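Local coordinates for b11L5F_LGL (Synthetic construct, PDB 6CZG), which is a computationally designed beta barrel, probably meant to bind a small fluorogenic ligand and switch on its fluorescence, at residues R6-L11 with V61-P66; P92-F97 with T110-E115. All blocks are in the same frame, centred on the assembly; numbering follows the deposited sequence.

Contact 1: R6-L11 with V61-P66; sequences RAASLL and VTCKTP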
ATOM      1  N   ARG A   6       8.369 -10.081 -10.059  1.00 23.87           N
ATOM      2  CA  ARG A   6       7.440  -9.491 -11.022  1.00 28.81           C
ATOM      3  C   ARG A   6       6.633  -8.348 -10.414  1.00 24.98           C
ATOM      4  O   ARG A   6       6.446  -7.299 -11.047  1.00 24.60           O
ATOM      5  CB  ARG A   6       6.505 -10.577 -11.557  1.00 29.97           C
ATOM      6  CG  ARG A   6       5.943 -10.319 -12.943  1.00 36.78           C
ATOM      7  CD  ARG A   6       5.551 -11.629 -13.611  1.00 40.22           C
ATOM      8  NE  ARG A   6       4.439 -12.278 -12.921  1.00 39.09           N
ATOM      9  CZ  ARG A   6       3.882 -13.422 -13.305  1.00 48.46           C
ATOM     10  NH1 ARG A   6       4.333 -14.052 -14.381  1.00 57.29           N
ATOM     11  NH2 ARG A   6       2.875 -13.936 -12.614  1.00 47.28           N
ATOM     12  N   ALA A   7       6.140  -8.538  -9.186  1.00 21.93           N
ATOM     13  CA  ALA A   7       5.345  -7.505  -8.530  1.00 27.93           C
ATOM     14  C   ALA A   7       6.115  -6.196  -8.421  1.00 24.49           C
ATOM     15  O   ALA A   7       5.568  -5.120  -8.696  1.00 20.70           O
ATOM     16  CB  ALA A   7       4.899  -7.987  -7.150  1.00 21.60           C
ATOM     17  N   ALA A   8       7.388  -6.265  -8.024  1.00 20.19           N
ATOM     18  CA  ALA A   8       8.202  -5.056  -7.949  1.00 22.06           C
ATOM     19  C   ALA A   8       8.398  -4.426  -9.320  1.00 22.31           C
ATOM     20  O   ALA A   8       8.546  -3.204  -9.426  1.00 20.32           O
ATOM     21  CB  ALA A   8       9.555  -5.367  -7.311  1.00 23.88           C
ATOM     22  N   SER A   9       8.406  -5.239 -10.380  1.00 23.92           N
ATOM     23  CA  SER A   9       8.533  -4.692 -11.726  1.00 22.33           C
ATOM     24  C   SER A   9       7.258  -3.990 -12.173  1.00 25.86           C
ATOM     25  O   SER A   9       7.321  -3.039 -12.959  1.00 30.52           O
ATOM     26  CB  SER A   9       8.902  -5.798 -12.715  1.00 25.77           C
ATOM     27  OG  SER A   9      10.307  -5.947 -12.813  1.00 31.61           O
ATOM     28  N   LEU A  10       6.097  -4.435 -11.686  1.00 24.70           N
ATOM     29  CA  LEU A  10       4.824  -3.871 -12.119  1.00 24.34           C
ATOM     30  C   LEU A  10       4.287  -2.782 -11.196  1.00 25.66           C
ATOM     31  O   LEU A  10       3.351  -2.075 -11.583  1.00 24.04           O
ATOM     32  CB  LEU A  10       3.776  -4.981 -12.250  1.00 27.31           C
ATOM     33  CG  LEU A  10       4.038  -6.009 -13.351  1.00 25.18           C
ATOM     34  CD1 LEU A  10       2.903  -7.019 -13.424  1.00 19.36           C
ATOM     35  CD2 LEU A  10       4.235  -5.318 -14.692  1.00 26.51           C
ATOM     36  N   LEU A  11       4.850  -2.625  -9.999  1.00 23.41           N
ATOM     37  CA  LEU A  11       4.335  -1.680  -9.010  1.00 21.74           C
ATOM     38  C   LEU A  11       4.624  -0.193  -9.253  1.00 25.28           C
ATOM     39  O   LEU A  11       3.791   0.635  -8.862  1.00 21.52           O
ATOM     40  CB  LEU A  11       4.856  -2.059  -7.622  1.00 25.30           C
ATOM     41  CG  LEU A  11       3.939  -2.990  -6.826  1.00 20.08           C
ATOM     42  CD1 LEU A  11       4.548  -3.331  -5.475  1.00 20.63           C
ATOM     43  CD2 LEU A  11       2.558  -2.369  -6.659  1.00 18.21           C
ATOM     44  N   VAL A  61       8.136  -1.378   0.260  1.00 21.52           N
ATOM     45  CA  VAL A  61       7.602  -2.681  -0.104  1.00 21.27           C
ATOM     46  C   VAL A  61       8.759  -3.542  -0.585  1.00 17.79           C
ATOM     47  O   VAL A  61       9.646  -3.066  -1.304  1.00 22.42           O
ATOM     48  CB  VAL A  61       6.501  -2.577  -1.181  1.00 22.42           C
ATOM     49  CG1 VAL A  61       5.222  -2.019  -0.575  1.00 24.32           C
ATOM     50  CG2 VAL A  61       6.962  -1.708  -2.336  1.00 23.02           C
ATOM     51  N   THR A  62       8.752  -4.806  -0.178  1.00 17.17           N
ATOM     52  CA  THR A  62       9.862  -5.716  -0.408  1.00 20.64           C
ATOM     53  C   THR A  62       9.358  -6.976  -1.092  1.00 22.66           C
ATOM     54  O   THR A  62       8.302  -7.501  -0.734  1.00 21.24           O
ATOM     55  CB  THR A  62      10.554  -6.084   0.910  1.00 16.95           C
ATOM     56  OG1 THR A  62      11.125  -4.909   1.500  1.00 25.21           O
ATOM     57  CG2 THR A  62      11.642  -7.113   0.674  1.00 18.53           C
ATOM     58  N   CYS A  63      10.116  -7.448  -2.082  1.00 21.46           N
ATOM     59  CA  CYS A  63       9.797  -8.705  -2.746  1.00 23.14           C
ATOM     60  C   CYS A  63       9.627  -9.823  -1.727  1.00 21.98           C
ATOM     61  O   CYS A  63      10.502 -10.058  -0.890  1.00 21.10           O
ATOM     62  CB  CYS A  63      10.898  -9.070  -3.744  1.00 19.23           C
ATOM     63  SG  CYS A  63      10.922  -8.101  -5.271  1.00 21.81           S
ATOM     64  N   LYS A  64       8.480 -10.497  -1.792  1.00 22.20           N
ATOM     65  CA  LYS A  64       8.195 -11.660  -0.963  1.00 22.25           C
ATOM     66  C   LYS A  64       8.179 -12.935  -1.794  1.00 27.15           C
ATOM     67  O   LYS A  64       8.943 -13.867  -1.529  1.00 32.38           O
ATOM     68  CB  LYS A  64       6.854 -11.468  -0.242  1.00 26.46           C
ATOM     69  CG  LYS A  64       6.712 -12.231   1.059  1.00 28.20           C
ATOM     70  CD  LYS A  64       5.247 -12.515   1.345  1.00 27.52           C
ATOM     71  CE  LYS A  64       5.059 -13.199   2.685  1.00 31.79           C
ATOM     72  NZ  LYS A  64       3.774 -12.804   3.324  1.00 33.17           N
ATOM     73  N   THR A  65       7.320 -12.992  -2.801  1.00 28.11           N
ATOM     74  CA  THR A  65       7.306 -14.026  -3.822  1.00 26.37           C
ATOM     75  C   THR A  65       7.202 -13.323  -5.162  1.00 28.65           C
ATOM     76  O   THR A  65       6.938 -12.117  -5.215  1.00 28.13           O
ATOM     77  CB  THR A  65       6.131 -15.001  -3.623  1.00 24.84           C
ATOM     78  OG1 THR A  65       4.896 -14.330  -3.895  1.00 26.52           O
ATOM     79  CG2 THR A  65       6.111 -15.553  -2.203  1.00 21.65           C
ATOM     80  N   PRO A  66       7.427 -14.047  -6.285  1.00 26.03           N
ATOM     81  CA  PRO A  66       7.326 -13.413  -7.609  1.00 25.65           C
ATOM     82  C   PRO A  66       6.133 -12.483  -7.788  1.00 25.44           C
ATOM     83  O   PRO A  66       6.239 -11.478  -8.498  1.00 30.91           O
ATOM     84  CB  PRO A  66       7.234 -14.619  -8.548  1.00 25.59           C
ATOM     85  CG  PRO A  66       8.099 -15.635  -7.889  1.00 31.05           C
ATOM     86  CD  PRO A  66       7.966 -15.418  -6.392  1.00 30.34           C
TER
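Cys63 reaches Ala8 because its SG stands anti to its own carbonyl carbon and beside its backbone N (chi1 -74°), which carries the sulfur from near the end of strand 54-65 across to the short helix. There SG meets the methyl CB of Ala8 at 3.7 Å, an apolar contact made by one sulfur against one small side chain. The same sulfur is tied covalently to Cys5, the residue just before the helix, so the disulfide pins the start of helix 6-10 to the strand while the alanine packs against it.

The polar part of the contact lies at the chain turn beyond the strand. The backbone N of Ala7 donates to the carbonyl O of Pro66 over 3.0 Å, a somewhat bent bond with an N-H...O angle of 154°. Arg6 N also lies 3.0 Å from Pro66 O, and Arg6 CB comes to 3.2 Å of the same oxygen. With CG of Arg6 anti to its backbone N (chi1 -153°) and a bend at chi3, the side chain turns away to put NE in a salt bridge with Asp67, next along the chain from Pro66. Farther back along strand 54-65, Leu11 CD1 meets Val61 CG2 at 4.3 Å, a looser apolar touch between two buried side chains.

Strand 54-65 ends in a classic beta bulge, Lys64 and Thr65 sharing Thr68 of strand 68-75 as the residue opposite them. Met69 of that strand touches Ala7, Ala8, Leu11 and Val61, Leu41 of strand 40-48 packs on Ala8 and Val61, and Phe95 of strand 94-101 meets Ala7 and Leu11, which sets the helix against the inward-facing side chains of the barrel.

Contact 2: P92-F97 with T110-E115; sequences PTQFKF and TLQRQE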
ATOM      1  N   PRO A  92      -1.734  -6.860 -14.049  1.00 26.63           N
ATOM      2  CA  PRO A  92      -0.872  -5.678 -14.228  1.00 22.81           C
ATOM      3  C   PRO A  92      -1.556  -4.353 -13.916  1.00 20.95           C
ATOM      4  O   PRO A  92      -0.861  -3.335 -13.814  1.00 24.64           O
ATOM      5  CB  PRO A  92      -0.467  -5.762 -15.704  1.00 26.85           C
ATOM      6  CG  PRO A  92      -0.508  -7.219 -16.006  1.00 24.99           C
ATOM      7  CD  PRO A  92      -1.649  -7.779 -15.198  1.00 26.27           C
ATOM      8  N   THR A  93      -2.880  -4.329 -13.765  1.00 21.75           N
ATOM      9  CA  THR A  93      -3.607  -3.114 -13.421  1.00 20.24           C
ATOM     10  C   THR A  93      -4.278  -3.187 -12.054  1.00 22.84           C
ATOM     11  O   THR A  93      -5.011  -2.263 -11.689  1.00 21.14           O
ATOM     12  CB  THR A  93      -4.653  -2.798 -14.494  1.00 23.90           C
ATOM     13  OG1 THR A  93      -5.444  -3.965 -14.752  1.00 21.75           O
ATOM     14  CG2 THR A  93      -3.981  -2.346 -15.783  1.00 19.81           C
ATOM     15  N   GLN A  94      -4.050  -4.253 -11.288  1.00 19.49           N
ATOM     16  CA  GLN A  94      -4.723  -4.399 -10.002  1.00 23.92           C
ATOM     17  C   GLN A  94      -3.897  -5.254  -9.054  1.00 26.38           C
ATOM     18  O   GLN A  94      -3.506  -6.374  -9.399  1.00 25.23           O
ATOM     19  CB  GLN A  94      -6.116  -5.016 -10.178  1.00 23.68           C
ATOM     20  CG  GLN A  94      -7.007  -4.877  -8.954  1.00 25.62           C
ATOM     21  CD  GLN A  94      -8.219  -5.785  -9.008  1.00 29.50           C
ATOM     22  OE1 GLN A  94      -8.105  -6.977  -9.290  1.00 37.19           O
ATOM     23  NE2 GLN A  94      -9.391  -5.222  -8.736  1.00 33.70           N
ATOM     24  N   PHE A  95      -3.647  -4.718  -7.862  1.00 21.26           N
ATOM     25  CA  PHE A  95      -3.046  -5.447  -6.756  1.00 20.15           C
ATOM     26  C   PHE A  95      -4.060  -5.588  -5.628  1.00 21.05           C
ATOM     27  O   PHE A  95      -4.985  -4.781  -5.502  1.00 23.96           O
ATOM     28  CB  PHE A  95      -1.795  -4.732  -6.232  1.00 20.40           C
ATOM     29  CG  PHE A  95      -0.550  -5.024  -7.019  1.00 23.27           C
ATOM     30  CD1 PHE A  95      -0.322  -4.404  -8.235  1.00 21.84           C
ATOM     31  CD2 PHE A  95       0.399  -5.909  -6.536  1.00 22.81           C
ATOM     32  CE1 PHE A  95       0.825  -4.665  -8.961  1.00 21.42           C
ATOM     33  CE2 PHE A  95       1.549  -6.176  -7.256  1.00 24.45           C
ATOM     34  CZ  PHE A  95       1.762  -5.553  -8.469  1.00 21.73           C
ATOM     35  N   LYS A  96      -3.885  -6.620  -4.810  1.00 21.28           N
ATOM     36  CA  LYS A  96      -4.720  -6.843  -3.638  1.00 24.60           C
ATOM     37  C   LYS A  96      -3.883  -6.700  -2.375  1.00 21.91           C
ATOM     38  O   LYS A  96      -2.724  -7.122  -2.336  1.00 22.53           O
ATOM     39  CB  LYS A  96      -5.375  -8.227  -3.683  1.00 23.02           C
ATOM     40  CG  LYS A  96      -6.644  -8.283  -4.519  1.00 28.35           C
ATOM     41  N   PHE A  97      -4.476  -6.104  -1.342  1.00 19.56           N
ATOM     42  CA  PHE A  97      -3.792  -5.856  -0.079  1.00 27.90           C
ATOM     43  C   PHE A  97      -4.531  -6.547   1.057  1.00 25.40           C
ATOM     44  O   PHE A  97      -5.760  -6.476   1.142  1.00 26.13           O
ATOM     45  CB  PHE A  97      -3.678  -4.355   0.206  1.00 23.14           C
ATOM     46  CG  PHE A  97      -3.040  -4.037   1.531  1.00 19.33           C
ATOM     47  CD1 PHE A  97      -1.661  -4.012   1.661  1.00 21.22           C
ATOM     48  CD2 PHE A  97      -3.818  -3.766   2.646  1.00 25.93           C
ATOM     49  CE1 PHE A  97      -1.070  -3.723   2.878  1.00 24.05           C
ATOM     50  CE2 PHE A  97      -3.232  -3.476   3.866  1.00 24.57           C
ATOM     51  CZ  PHE A  97      -1.857  -3.455   3.981  1.00 21.39           C
ATOM     52  N   THR A 110      -7.791  -2.708  -2.270  1.00 22.81           N
ATOM     53  CA  THR A 110      -7.573  -2.913  -3.693  1.00 23.51           C
ATOM     54  C   THR A 110      -6.812  -1.727  -4.266  1.00 22.95           C
ATOM     55  O   THR A 110      -7.126  -0.567  -3.968  1.00 20.57           O
ATOM     56  CB  THR A 110      -8.894  -3.102  -4.451  1.00 25.00           C
ATOM     57  OG1 THR A 110      -9.568  -4.264  -3.956  1.00 35.72           O
ATOM     58  CG2 THR A 110      -8.642  -3.270  -5.944  1.00 28.05           C
ATOM     59  N   LEU A 111      -5.807  -2.037  -5.085  1.00 24.12           N
ATOM     60  CA  LEU A 111      -4.986  -1.055  -5.784  1.00 20.32           C
ATOM     61  C   LEU A 111      -5.310  -1.146  -7.271  1.00 21.67           C
ATOM     62  O   LEU A 111      -5.038  -2.168  -7.910  1.00 22.13           O
ATOM     63  CB  LEU A 111      -3.502  -1.310  -5.536  1.00 14.70           C
ATOM     64  CG  LEU A 111      -2.887  -0.796  -4.232  1.00 24.43           C
ATOM     65  CD1 LEU A 111      -3.296  -1.662  -3.048  1.00 17.17           C
ATOM     66  CD2 LEU A 111      -1.372  -0.721  -4.348  1.00 20.42           C
ATOM     67  N   GLN A 112      -5.886  -0.079  -7.816  1.00 20.97           N
ATOM     68  CA  GLN A 112      -6.259  -0.011  -9.222  1.00 17.25           C
ATOM     69  C   GLN A 112      -5.314   0.946  -9.934  1.00 19.05           C
ATOM     70  O   GLN A 112      -5.159   2.095  -9.511  1.00 18.18           O
ATOM     71  CB  GLN A 112      -7.710   0.450  -9.381  1.00 19.93           C
ATOM     72  CG  GLN A 112      -8.237   0.370 -10.803  1.00 20.07           C
ATOM     73  CD  GLN A 112      -8.276  -1.051 -11.329  1.00 21.74           C
ATOM     74  OE1 GLN A 112      -8.747  -1.964 -10.652  1.00 22.45           O
ATOM     75  NE2 GLN A 112      -7.780  -1.245 -12.547  1.00 19.74           N
ATOM     76  N   ARG A 113      -4.685   0.468 -11.006  1.00 17.09           N
ATOM     77  CA  ARG A 113      -3.686   1.260 -11.713  1.00 17.54           C
ATOM     78  C   ARG A 113      -4.263   2.591 -12.175  1.00 18.65           C
ATOM     79  O   ARG A 113      -5.312   2.637 -12.825  1.00 17.71           O
ATOM     80  CB  ARG A 113      -3.142   0.477 -12.909  1.00 21.26           C
ATOM     81  CG  ARG A 113      -2.498   1.338 -13.985  1.00 26.01           C
ATOM     82  CD  ARG A 113      -1.194   1.958 -13.505  1.00 25.09           C
ATOM     83  NE  ARG A 113      -0.106   0.986 -13.458  1.00 25.24           N
ATOM     84  CZ  ARG A 113       1.078   1.222 -12.904  1.00 27.68           C
ATOM     85  NH1 ARG A 113       1.329   2.400 -12.348  1.00 30.38           N
ATOM     86  NH2 ARG A 113       2.013   0.282 -12.906  1.00 25.27           N
ATOM     87  N   GLN A 114      -3.573   3.677 -11.834  1.00 19.00           N
ATOM     88  CA  GLN A 114      -3.926   5.014 -12.296  1.00 23.01           C
ATOM     89  C   GLN A 114      -2.806   5.498 -13.208  1.00 30.68           C
ATOM     90  O   GLN A 114      -1.682   5.730 -12.751  1.00 30.68           O
ATOM     91  CB  GLN A 114      -4.138   5.969 -11.122  1.00 25.37           C
ATOM     92  CG  GLN A 114      -4.087   7.442 -11.504  1.00 24.75           C
ATOM     93  CD  GLN A 114      -5.413   7.953 -12.040  1.00 30.49           C
ATOM     94  OE1 GLN A 114      -6.462   7.752 -11.429  1.00 34.11           O
ATOM     95  NE2 GLN A 114      -5.370   8.616 -13.190  1.00 25.08           N
ATOM     96  N   GLU A 115      -3.110   5.630 -14.495  1.00 26.03           N
ATOM     97  CA  GLU A 115      -2.134   6.116 -15.461  1.00 33.12           C
ATOM     98  C   GLU A 115      -1.752   7.557 -15.148  1.00 37.38           C
ATOM     99  O   GLU A 115      -0.583   7.862 -14.926  1.00 38.49           O
ATOM    100  CB  GLU A 115      -2.679   6.006 -16.886  1.00 40.54           C
ATOM    101  CG  GLU A 115      -3.173   4.616 -17.255  1.00 38.38           C
ATOM    102  CD  GLU A 115      -2.078   3.742 -17.836  1.00 41.50           C
ATOM    103  OE1 GLU A 115      -1.348   3.101 -17.052  1.00 44.32           O
ATOM    104  OE2 GLU A 115      -1.950   3.696 -19.077  1.00 41.10           O
ATOM    105  OXT GLU A 115      -2.605   8.443 -15.095  1.00 34.84           O
TER
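Thr93 O takes the shortest backbone bond of the pairing, from Arg113 N at 2.8 Å; the bond is nearly straight at the hydrogen, yet the donor stands 39° out of the carbonyl plane. Gln112 NE2 also comes close to this oxygen, but at a poor angle that makes no hydrogen bond. Beside it, Thr93 CB and Arg113 CB touch at 3.9 Å, their side chains crossing at about a right angle. The arginine bends away at chi2 and chi3, and its NH1 bonds to Pro12 O.

Further along, Phe95 and Leu111 form a hydrogen-bonded antiparallel pair, flanked by the non-hydrogen-bonded pairs Gln94 with Gln112 and Lys96 with Thr110. Phe95 N gives to Leu111 O in the carbonyl plane, and Leu111 N returns a nearly straight bond to Phe95 O. Gln94 CA adds a CA-H...O contact of 3.1 Å to Leu111 O. These pairings belong to the beta hairpin of strands 94-101 and 106-114, the last in the antiparallel up-and-down barrel, where alternate residues face opposite sides of the sheet.

On one face, Phe95 CB meets Leu111 CB at 3.9 Å, and Leu111 CD1 lies near Phe97 CB. The Phe95 ring then leads away to an edge-to-face stack with Trp15, while Leu111 packs on Trp15 and Val17 of strand 13-20. The other face carries Gln94, whose CG is anti to its backbone N (chi1 -165°); extended beyond that atom, the chain lies obliquely over Thr110. An alanine at Gln94 would remove the chain beyond CB, and the Thr110 methyl and Gln112 amide would probably lose the neighbour lying against them. Gln94 NE2 sits 3.5 Å from Thr110 CG2, and Gln112 OE1 comes to 3.8 Å of Gln94 CG, the two amide planes turned 58° apart.

Overall arrangement
From the N terminus the chain enters helix 6-10 first, then runs through strands 13-20, 26-37 and 40-48 before strand 54-65 brings it back to the helix; contact 1 closes this long loop. After strands 68-75 and 81-91, contact 2 closes the short hairpin loop between strands 94-101 and 106-114. The two loops follow in series, neither enclosing nor crossing the other, yet their centres lie about 13 Å apart and they meet directly: Leu10 O is 3.0 Å from Arg113 NH2, and Leu11 CD2 is 3.7 Å from Phe95 CE1. The helix thus ties the fourth strand to the final hairpin of the barrel.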